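Transcriptional regulator, TetR family (Legionella pneumophila subsp. pneumophila str. Philadelphia 1, PDB 3ON4) probably binds DNA through a helix-turn-helix motif and regulates transcription, as other members of the TetR family do. Local coordinates at residues S151-S154 with L155-I159; G140-T144 with N145-N149; K128-F131 with E132-E136; Q89-F92 with D93-T97. All coordinates share one frame; numbering follows the deposited sequence.

Interaction 1. Residues S151-S154 with L155-I159; sequences SSLS and LAKQI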
loop_
_atom_site.group_PDB
_atom_site.type_symbol
_atom_site.label_atom_id
_atom_site.label_comp_id
_atom_site.label_asym_id
_atom_site.label_seq_id
_atom_site.Cartn_x
_atom_site.Cartn_y
_atom_site.Cartn_z
ATOM N N SER A 151 -6.888 -22.359 7.461
ATOM C CA SER A 151 -5.487 -22.142 7.107
ATOM C C SER A 151 -5.358 -21.576 5.700
ATOM O O SER A 151 -4.460 -20.790 5.447
ATOM C CB SER A 151 -4.699 -23.449 7.190
ATOM O OG SER A 151 -4.832 -24.051 8.469
ATOM N N SER A 152 -6.245 -21.999 4.796
ATOM C CA SER A 152 -6.256 -21.504 3.420
ATOM C C SER A 152 -6.585 -20.005 3.373
ATOM O O SER A 152 -5.953 -19.248 2.661
ATOM C CB SER A 152 -7.273 -22.273 2.572
ATOM O OG SER A 152 -6.813 -23.590 2.292
ATOM N N LEU A 153 -7.579 -19.598 4.145
ATOM C CA LEU A 153 -7.970 -18.194 4.195
ATOM C C LEU A 153 -6.865 -17.343 4.818
ATOM O O LEU A 153 -6.591 -16.255 4.327
ATOM C CB LEU A 153 -9.272 -18.048 4.987
ATOM C CG LEU A 153 -10.170 -16.838 4.732
ATOM C CD1 LEU A 153 -10.448 -16.599 3.222
ATOM C CD2 LEU A 153 -11.491 -17.038 5.517
ATOM N N SER A 154 -6.261 -17.825 5.911
ATOM C CA SER A 154 -5.183 -17.117 6.587
ATOM C C SER A 154 -3.972 -16.952 5.665
ATOM O O SER A 154 -3.378 -15.855 5.568
ATOM C CB SER A 154 -4.761 -17.846 7.877
ATOM O OG SER A 154 -3.624 -17.201 8.469
ATOM N N LEU A 155 -3.603 -18.030 4.975
ATOM C CA LEU A 155 -2.448 -17.974 4.071
ATOM C C LEU A 155 -2.759 -17.125 2.834
ATOM O O LEU A 155 -1.893 -16.386 2.347
ATOM C CB LEU A 155 -2.014 -19.388 3.655
ATOM C CG LEU A 155 -0.722 -19.561 2.846
ATOM C CD1 LEU A 155 0.431 -18.779 3.436
ATOM C CD2 LEU A 155 -0.333 -21.075 2.738
ATOM N N ALA A 156 -3.980 -17.246 2.312
ATOM C CA ALA A 156 -4.384 -16.417 1.184
ATOM C C ALA A 156 -4.209 -14.931 1.566
ATOM O O ALA A 156 -3.688 -14.146 0.799
ATOM C CB ALA A 156 -5.844 -16.723 0.780
ATOM N N LYS A 157 -4.641 -14.561 2.765
ATOM C CA LYS A 157 -4.520 -13.169 3.218
ATOM C C LYS A 157 -3.075 -12.732 3.473
ATOM O O LYS A 157 -2.743 -11.588 3.204
ATOM C CB LYS A 157 -5.417 -12.914 4.431
ATOM C CG LYS A 157 -6.916 -13.008 4.039
ATOM C CD LYS A 157 -7.854 -12.826 5.180
ATOM C CE LYS A 157 -9.299 -12.882 4.672
ATOM N NZ LYS A 157 -10.315 -13.045 5.738
ATOM N N GLN A 158 -2.213 -13.636 3.947
ATOM C CA GLN A 158 -0.799 -13.303 4.109
ATOM C C GLN A 158 -0.150 -13.058 2.756
ATOM O O GLN A 158 0.648 -12.116 2.564
ATOM C CB GLN A 158 -0.046 -14.422 4.841
ATOM C CG GLN A 158 -0.252 -14.468 6.335
ATOM C CD GLN A 158 0.494 -15.651 6.935
ATOM O OE1 GLN A 158 0.419 -16.751 6.396
ATOM N NE2 GLN A 158 1.228 -15.428 8.019
ATOM N N ILE A 159 -0.500 -13.912 1.796
ATOM C CA ILE A 159 0.099 -13.830 0.500
ATOM C C ILE A 159 -0.256 -12.501 -0.157
ATOM O O ILE A 159 0.634 -11.820 -0.657
ATOM C CB ILE A 159 -0.322 -14.984 -0.429
ATOM C CG1 ILE A 159 0.330 -16.295 0.011
ATOM C CG2 ILE A 159 0.099 -14.690 -1.888
ATOM C CD1 ILE A 159 -0.316 -17.512 -0.663
HETATM O O HOH W 1 -1.349 -18.481 7.892
#

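Interaction 2. Residues G140-T144 with N145-N149; sequences GVLET and NGYDN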
loop_
_atom_site.group_PDB
_atom_site.type_symbol
_atom_site.label_atom_id
_atom_site.label_comp_id
_atom_site.label_asym_id
_atom_site.label_seq_id
_atom_site.Cartn_x
_atom_site.Cartn_y
_atom_site.Cartn_z
ATOM N N GLY A 140 -9.091 -21.008 -2.660
ATOM C CA GLY A 140 -9.491 -22.204 -3.432
ATOM C C GLY A 140 -8.321 -23.060 -3.911
ATOM O O GLY A 140 -8.367 -24.296 -3.814
ATOM N N VAL A 141 -7.288 -22.419 -4.440
ATOM C CA VAL A 141 -6.084 -23.122 -4.895
ATOM C C VAL A 141 -5.447 -23.852 -3.707
ATOM O O VAL A 141 -5.073 -25.028 -3.795
ATOM C CB VAL A 141 -5.061 -22.126 -5.540
ATOM C CG1 VAL A 141 -3.734 -22.805 -5.775
ATOM C CG2 VAL A 141 -5.594 -21.574 -6.872
ATOM N N LEU A 142 -5.355 -23.150 -2.582
ATOM C CA LEU A 142 -4.742 -23.698 -1.373
ATOM C C LEU A 142 -5.530 -24.851 -0.776
ATOM O O LEU A 142 -4.943 -25.787 -0.227
ATOM C CB LEU A 142 -4.534 -22.588 -0.326
ATOM C CG LEU A 142 -3.490 -21.514 -0.641
ATOM C CD1 LEU A 142 -3.629 -20.366 0.366
ATOM C CD2 LEU A 142 -2.072 -22.066 -0.622
ATOM N N GLU A 143 -6.854 -24.805 -0.893
ATOM C CA GLU A 143 -7.697 -25.933 -0.479
ATOM C C GLU A 143 -7.448 -27.178 -1.326
ATOM O O GLU A 143 -7.468 -28.298 -0.797
ATOM C CB GLU A 143 -9.175 -25.558 -0.507
ATOM C CG GLU A 143 -9.568 -24.630 0.624
ATOM C CD GLU A 143 -10.994 -24.121 0.521
ATOM O OE1 GLU A 143 -11.549 -24.065 -0.602
ATOM O OE2 GLU A 143 -11.565 -23.784 1.580
ATOM N N THR A 144 -7.169 -26.995 -2.620
ATOM C CA THR A 144 -6.764 -28.126 -3.481
ATOM C C THR A 144 -5.406 -28.695 -3.070
ATOM O O THR A 144 -5.081 -29.831 -3.394
ATOM C CB THR A 144 -6.710 -27.778 -4.987
ATOM O OG1 THR A 144 -5.622 -26.877 -5.249
ATOM C CG2 THR A 144 -8.046 -27.185 -5.460
ATOM N N ASN A 145 -4.612 -27.907 -2.356
ATOM C CA ASN A 145 -3.352 -28.411 -1.825
ATOM C C ASN A 145 -3.513 -29.137 -0.485
ATOM O O ASN A 145 -2.525 -29.583 0.101
ATOM C CB ASN A 145 -2.351 -27.269 -1.692
ATOM C CG ASN A 145 -0.917 -27.738 -1.778
ATOM O OD1 ASN A 145 -0.609 -28.732 -2.446
ATOM N ND2 ASN A 145 -0.034 -27.045 -1.080
ATOM N N GLY A 146 -4.749 -29.259 -0.003
ATOM C CA GLY A 146 -5.030 -30.027 1.211
ATOM C C GLY A 146 -5.093 -29.192 2.479
ATOM O O GLY A 146 -5.373 -29.727 3.547
ATOM N N TYR A 147 -4.857 -27.881 2.368
ATOM C CA TYR A 147 -5.022 -26.989 3.505
ATOM C C TYR A 147 -6.498 -26.948 3.906
ATOM O O TYR A 147 -7.381 -26.950 3.047
ATOM C CB TYR A 147 -4.559 -25.577 3.165
ATOM C CG TYR A 147 -3.062 -25.388 3.106
ATOM C CD1 TYR A 147 -2.303 -25.324 4.276
ATOM C CD2 TYR A 147 -2.406 -25.240 1.889
ATOM C CE1 TYR A 147 -0.919 -25.123 4.229
ATOM C CE2 TYR A 147 -1.031 -25.042 1.829
ATOM C CZ TYR A 147 -0.296 -24.983 3.000
ATOM O OH TYR A 147 1.061 -24.795 2.939
ATOM N N ASP A 148 -6.765 -26.922 5.208
ATOM C CA ASP A 148 -8.133 -26.746 5.682
ATOM C C ASP A 148 -8.632 -25.321 5.397
ATOM O O ASP A 148 -7.851 -24.440 5.070
ATOM C CB ASP A 148 -8.300 -27.183 7.153
ATOM C CG ASP A 148 -7.599 -26.283 8.163
ATOM O OD1 ASP A 148 -7.310 -25.112 7.904
ATOM O OD2 ASP A 148 -7.378 -26.776 9.287
ATOM N N ASN A 149 -9.938 -25.120 5.467
ATOM C CA ASN A 149 -10.541 -23.817 5.169
ATOM C C ASN A 149 -9.872 -22.643 5.894
ATOM O O ASN A 149 -9.516 -21.619 5.286
ATOM C CB ASN A 149 -12.025 -23.852 5.537
ATOM C CG ASN A 149 -12.728 -22.559 5.215
ATOM O OD1 ASN A 149 -12.710 -22.103 4.079
ATOM N ND2 ASN A 149 -13.344 -21.953 6.216
#

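Interaction 3. Residues K128-F131 with E132-E136; sequences KKFF and ELIIE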
loop_
_atom_site.group_PDB
_atom_site.type_symbol
_atom_site.label_atom_id
_atom_site.label_comp_id
_atom_site.label_asym_id
_atom_site.label_seq_id
_atom_site.Cartn_x
_atom_site.Cartn_y
_atom_site.Cartn_z
ATOM N N LYS A 128 -13.113 -3.392 -3.179
ATOM C CA LYS A 128 -13.314 -4.544 -2.292
ATOM C C LYS A 128 -13.577 -5.824 -3.093
ATOM O O LYS A 128 -13.089 -6.904 -2.728
ATOM C CB LYS A 128 -14.437 -4.278 -1.277
ATOM C CG LYS A 128 -14.007 -3.295 -0.215
ATOM C CD LYS A 128 -14.977 -3.190 0.952
ATOM C CE LYS A 128 -16.137 -2.278 0.649
ATOM N NZ LYS A 128 -17.204 -2.366 1.702
ATOM N N LYS A 129 -14.332 -5.689 -4.181
ATOM C CA LYS A 129 -14.631 -6.809 -5.065
ATOM C C LYS A 129 -13.375 -7.413 -5.671
ATOM O O LYS A 129 -13.260 -8.634 -5.772
ATOM C CB LYS A 129 -15.573 -6.388 -6.190
ATOM C CG LYS A 129 -17.016 -6.340 -5.826
ATOM C CD LYS A 129 -17.867 -6.209 -7.088
ATOM C CE LYS A 129 -17.994 -7.544 -7.832
ATOM N NZ LYS A 129 -18.853 -7.462 -9.062
ATOM N N PHE A 130 -12.423 -6.559 -6.040
ATOM C CA PHE A 130 -11.111 -6.979 -6.570
ATOM C C PHE A 130 -10.361 -7.866 -5.577
ATOM O O PHE A 130 -9.928 -8.979 -5.920
ATOM C CB PHE A 130 -10.274 -5.750 -6.940
ATOM C CG PHE A 130 -8.846 -6.045 -7.366
ATOM C CD1 PHE A 130 -8.553 -6.400 -8.667
ATOM C CD2 PHE A 130 -7.799 -5.967 -6.455
ATOM C CE1 PHE A 130 -7.250 -6.652 -9.069
ATOM C CE2 PHE A 130 -6.481 -6.240 -6.847
ATOM C CZ PHE A 130 -6.208 -6.564 -8.163
ATOM N N PHE A 131 -10.230 -7.396 -4.339
ATOM C CA PHE A 131 -9.541 -8.189 -3.327
ATOM C C PHE A 131 -10.281 -9.477 -2.957
ATOM O O PHE A 131 -9.652 -10.521 -2.785
ATOM C CB PHE A 131 -9.193 -7.335 -2.111
ATOM C CG PHE A 131 -8.051 -6.394 -2.397
ATOM C CD1 PHE A 131 -6.783 -6.902 -2.631
ATOM C CD2 PHE A 131 -8.260 -5.026 -2.535
ATOM C CE1 PHE A 131 -5.731 -6.059 -2.960
ATOM C CE2 PHE A 131 -7.212 -4.188 -2.850
ATOM C CZ PHE A 131 -5.951 -4.701 -3.069
ATOM N N GLU A 132 -11.602 -9.396 -2.851
ATOM C CA GLU A 132 -12.422 -10.571 -2.571
ATOM C C GLU A 132 -12.202 -11.646 -3.639
ATOM O O GLU A 132 -12.085 -12.813 -3.305
ATOM C CB GLU A 132 -13.912 -10.175 -2.466
ATOM C CG GLU A 132 -14.183 -9.456 -1.146
ATOM C CD GLU A 132 -15.480 -8.666 -1.115
ATOM O OE1 GLU A 132 -16.324 -8.835 -2.033
ATOM O OE2 GLU A 132 -15.637 -7.865 -0.149
ATOM N N LEU A 133 -12.103 -11.248 -4.905
ATOM C CA LEU A 133 -11.859 -12.193 -5.991
ATOM C C LEU A 133 -10.484 -12.856 -5.871
ATOM O O LEU A 133 -10.366 -14.065 -6.020
ATOM C CB LEU A 133 -11.964 -11.500 -7.336
ATOM C CG LEU A 133 -11.890 -12.428 -8.551
ATOM C CD1 LEU A 133 -12.941 -12.033 -9.602
ATOM C CD2 LEU A 133 -10.494 -12.396 -9.108
ATOM N N ILE A 134 -9.470 -12.055 -5.558
ATOM C CA ILE A 134 -8.108 -12.551 -5.430
ATOM C C ILE A 134 -7.989 -13.510 -4.256
ATOM O O ILE A 134 -7.434 -14.594 -4.398
ATOM C CB ILE A 134 -7.066 -11.411 -5.266
ATOM C CG1 ILE A 134 -6.968 -10.523 -6.520
ATOM C CG2 ILE A 134 -5.673 -11.980 -4.870
ATOM C CD1 ILE A 134 -6.471 -11.199 -7.736
ATOM N N ILE A 135 -8.543 -13.114 -3.107
ATOM C CA ILE A 135 -8.498 -13.907 -1.884
ATOM C C ILE A 135 -9.246 -15.237 -2.050
ATOM O O ILE A 135 -8.706 -16.308 -1.717
ATOM C CB ILE A 135 -9.025 -13.077 -0.700
ATOM C CG1 ILE A 135 -8.029 -11.933 -0.419
ATOM C CG2 ILE A 135 -9.313 -13.958 0.527
ATOM C CD1 ILE A 135 -8.578 -10.861 0.441
ATOM N N GLU A 136 -10.452 -15.184 -2.626
ATOM C CA GLU A 136 -11.211 -16.403 -2.928
ATOM C C GLU A 136 -10.434 -17.332 -3.875
ATOM O O GLU A 136 -10.380 -18.536 -3.638
ATOM C CB GLU A 136 -12.592 -16.061 -3.512
ATOM C CG GLU A 136 -13.496 -17.275 -3.818
ATOM C CD GLU A 136 -13.691 -18.194 -2.621
ATOM O OE1 GLU A 136 -13.842 -17.680 -1.480
ATOM O OE2 GLU A 136 -13.662 -19.428 -2.818
#

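Interaction 4. Residues Q89-F92 with D93-T97; sequences QKFF and DAILT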
loop_
_atom_site.group_PDB
_atom_site.type_symbol
_atom_site.label_atom_id
_atom_site.label_comp_id
_atom_site.label_asym_id
_atom_site.label_seq_id
_atom_site.Cartn_x
_atom_site.Cartn_y
_atom_site.Cartn_z
ATOM N N GLN A 89 2.768 -19.465 -7.573
ATOM C CA GLN A 89 3.963 -18.842 -8.180
ATOM C C GLN A 89 3.609 -18.089 -9.474
ATOM O O GLN A 89 4.078 -16.962 -9.716
ATOM C CB GLN A 89 5.070 -19.896 -8.436
ATOM C CG GLN A 89 5.683 -20.493 -7.149
ATOM C CD GLN A 89 6.574 -21.712 -7.392
ATOM O OE1 GLN A 89 6.368 -22.484 -8.337
ATOM N NE2 GLN A 89 7.553 -21.906 -6.513
ATOM N N LYS A 90 2.761 -18.692 -10.302
ATOM C CA LYS A 90 2.373 -18.065 -11.571
ATOM C C LYS A 90 1.443 -16.874 -11.358
ATOM O O LYS A 90 1.474 -15.911 -12.133
ATOM C CB LYS A 90 1.723 -19.084 -12.522
ATOM C CG LYS A 90 2.645 -20.171 -13.012
ATOM C CD LYS A 90 3.776 -19.686 -13.934
ATOM C CE LYS A 90 4.654 -20.873 -14.344
ATOM N NZ LYS A 90 5.878 -20.529 -15.152
ATOM N N PHE A 91 0.622 -16.937 -10.311
ATOM C CA PHE A 91 -0.178 -15.787 -9.893
ATOM C C PHE A 91 0.733 -14.595 -9.619
ATOM O O PHE A 91 0.487 -13.496 -10.126
ATOM C CB PHE A 91 -1.021 -16.135 -8.663
ATOM C CG PHE A 91 -1.369 -14.961 -7.806
ATOM C CD1 PHE A 91 -2.460 -14.160 -8.108
ATOM C CD2 PHE A 91 -0.618 -14.669 -6.681
ATOM C CE1 PHE A 91 -2.778 -13.085 -7.304
ATOM C CE2 PHE A 91 -0.941 -13.600 -5.875
ATOM C CZ PHE A 91 -2.003 -12.812 -6.178
ATOM N N PHE A 92 1.796 -14.801 -8.846
ATOM C CA PHE A 92 2.723 -13.699 -8.578
ATOM C C PHE A 92 3.400 -13.194 -9.858
ATOM O O PHE A 92 3.487 -11.972 -10.067
ATOM C CB PHE A 92 3.755 -14.077 -7.522
ATOM C CG PHE A 92 4.605 -12.909 -7.059
ATOM C CD1 PHE A 92 4.025 -11.690 -6.749
ATOM C CD2 PHE A 92 5.976 -13.037 -6.942
ATOM C CE1 PHE A 92 4.814 -10.607 -6.316
ATOM C CE2 PHE A 92 6.765 -11.954 -6.523
ATOM C CZ PHE A 92 6.172 -10.757 -6.200
ATOM N N ASP A 93 3.834 -14.112 -10.725
ATOM C CA ASP A 93 4.384 -13.723 -12.045
ATOM C C ASP A 93 3.385 -12.870 -12.846
ATOM O O ASP A 93 3.755 -11.850 -13.449
ATOM C CB ASP A 93 4.811 -14.947 -12.874
ATOM C CG ASP A 93 6.037 -15.681 -12.308
ATOM O OD1 ASP A 93 6.796 -15.146 -11.455
ATOM O OD2 ASP A 93 6.266 -16.822 -12.766
ATOM N N ALA A 94 2.112 -13.263 -12.837
ATOM C CA ALA A 94 1.067 -12.497 -13.537
ATOM C C ALA A 94 0.912 -11.079 -12.951
ATOM O O ALA A 94 0.745 -10.126 -13.701
ATOM C CB ALA A 94 -0.272 -13.233 -13.507
ATOM N N ILE A 95 1.001 -10.955 -11.634
ATOM C CA ILE A 95 0.924 -9.646 -10.959
ATOM C C ILE A 95 2.164 -8.814 -11.340
ATOM O O ILE A 95 2.048 -7.634 -11.657
ATOM C CB ILE A 95 0.836 -9.774 -9.441
ATOM C CG1 ILE A 95 -0.485 -10.452 -9.021
ATOM C CG2 ILE A 95 0.964 -8.374 -8.770
ATOM C CD1 ILE A 95 -1.764 -9.717 -9.493
ATOM N N LEU A 96 3.333 -9.440 -11.357
ATOM C CA LEU A 96 4.566 -8.726 -11.743
ATOM C C LEU A 96 4.458 -8.134 -13.146
ATOM O O LEU A 96 4.858 -6.995 -13.379
ATOM C CB LEU A 96 5.785 -9.631 -11.641
ATOM C CG LEU A 96 6.203 -9.944 -10.205
ATOM C CD1 LEU A 96 7.282 -11.038 -10.190
ATOM C CD2 LEU A 96 6.672 -8.697 -9.470
ATOM N N THR A 97 3.895 -8.904 -14.070
ATOM C CA THR A 97 3.687 -8.454 -15.449
ATOM C C THR A 97 2.821 -7.190 -15.515
ATOM O O THR A 97 3.062 -6.322 -16.339
ATOM C CB THR A 97 3.010 -9.565 -16.279
ATOM O OG1 THR A 97 3.908 -10.663 -16.394
ATOM C CG2 THR A 97 2.631 -9.079 -17.688
HETATM O O HOH W 2 6.568 -16.107 -8.881
#

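Interaction 1. Residues S151-S154 with L155-I159
Ser154 and Gln158, one helical turn apart, are joined by a water molecule that lies 2.7 Å from Ser154 OG and donates a hydrogen bond to Gln158 OE1. The hydroxyl can meet this water because OG stands anti to the backbone N (chi1 175°), while the extended Gln158 side chain runs over the carbonyl of Ser154, with CG 3.5 Å from Ser154 O. The NE2 of the same side chain binds Gly181 O of the second subunit, so both polar atoms of the Gln158 amide group are engaged. Leu153 and Lys157 form a second i to i+4 pair and lie side by side, pointing the same way. Lys157 CG passes 3.3 Å from Leu153 O, and the straight chain then brings NZ to 3.9 Å from Leu153 CG. The ammonium group itself reaches the second subunit, in a salt bridge with Asp175 and a cation-pi contact with Phe178. Beneath these pairs run regular alpha-helical bonds, such as Lys157 N to Leu153 O at 3.0 Å. Helix 149-173 sets Ser152 and Ala156 against helix 121-144, Leu155 against Phe185 of helix 177-189, and Lys157 and Gln158 against the second subunit.

Interaction 2. Residues G140-T144 with N145-N149
Glu143 O accepts a hydrogen bond from Gly146 N at 3.0 Å, and Leu142 O receives Tyr147 N in a weaker, longer one, two bonds that turn the end of helix 121-144 back on itself in a Schellman motif. Gly146 leaves helical geometry with a positive phi of 95°, a region of backbone angles open to glycine. The Gly146 N-H comes from above the carbonyl plane of Glu143, whereas Asn145 N is held only by weak bonds to Val141 O and Leu142 O. Besides those backbone groups, Leu142 O has the edge of the Tyr147 ring beside it, in the ring plane, with CD2 3.3 Å away. The tyrosine ring and Leu142 cross obliquely, Leu142 CD2 lying 4.0 Å from Tyr147 CE2. The Glu143 and Asn149 side chains run alongside each other with their carboxylate and amide planes 43° apart; Glu143 OE2 and Asn149 OD1, 3.2 Å apart, are both acceptors and make no hydrogen bond. Asp148 is the N-cap of the next helix: its OD1 caps the backbone N of Ser151 and also bonds Ser151 OG. This tight connection leads from helix 121-144 into helix 149-173, with Leu142 and Tyr147 packed on Ser152, Val141 against helix 84-98, and Asn145 near the C-terminal residues Ile190 and Lys191.

Interaction 3. Residues K128-F131 with E132-E136
Glu132 folds back along the preceding turn toward Lys128. Its CB lies 3.4 Å from Lys128 O, CG comes to 3.2 Å from the same oxygen, and CD follows close by. This course results from CG standing anti to the carbonyl carbon (chi1 -74°), with the chain extended beyond it. At the tip, OE1 approaches Lys129 CA and OE2 lies 3.9 Å from Lys128 CB. The lysine chain bends away at chi3, leaving NZ 6.0 Å from Glu132 OE2, too far for a salt bridge. Ile135 takes a similar path on the buried side: its CG1 is 3.2 Å from Phe131 O, and its CD1 reaches Phe131 CB at 4.4 Å. Ile134 instead places CG1 over one face of the Phe130 ring, toward the rim, with 4.3 Å between Ile134 CG1 and Phe130 CE2. Backbone bonds of the alpha helix underlie all these pairs, among them Ile135 N to Phe131 O at 2.8 Å. Within helix 121-144, Phe130, Leu133 and Ile134 meet helix 54-77, while Phe131 and Ile135 pack on helix 149-173; Phe131 also touches Leu169 and Ile135 touches Phe178, both of the second subunit.

Interaction 4. Residues Q89-F92 with D93-T97
Gln89 O is gripped twice: Asp93 N donates to it at 3.0 Å in the regular helical bond, and a water molecule donates to it at 2.8 Å. The same water donates to Asp93 OD1, closing a small bridge between backbone and carboxylate. With CG beside its own backbone N (chi1 -69°), the Asp93 carboxylate lies back over the preceding turn. Lys90 crosses this aspartate, its CD 4.0 Å from Asp93 OD2. Lys90 NZ stays 4.4 Å from Asp93 OD2, beyond a salt bridge, though the opposite charges probably still attract. Two aromatic i to i+4 pairs carry the apolar side. Ile95 CG1 sits over one face of the Phe91 ring, 4.2 Å from its centroid, in a CH-pi contact between side chains that run alongside each other. Leu96 CD1 makes another CH-pi contact over a face of Phe92, 4.1 Å from that centroid. Here the leucine comes across the ring, its CD2 lying 3.9 Å from Phe92 CZ. Helix 84-98 packs against four neighbours: Phe91 meets helices 54-77 and 121-144, Ile95 faces helix 149-173, and Phe92 touches both helix 149-173 and helix 177-189.

All four contacts lie in the C-terminal family region of this all-helical protein, in the chain order 4, 3, 2, 1. Interactions 3 and 2 share helix 121-144, their centres about 17 Å apart, and interaction 2 leads directly into helix 149-173, which holds interaction 1, its centre about 10 Å from that of interaction 2. Interactions 1 and 3, with centres about 13 Å apart, meet where Leu153 and Ala156 pack on Ile135. Interaction 4, on helix 84-98, joins the same core through Phe91, which touches Ile134 of interaction 3 and Ile159 of interaction 1. Interactions 1 and 3 thus border the second subunit, whereas the segments of interactions 2 and 4 touch no other chain of the assembly.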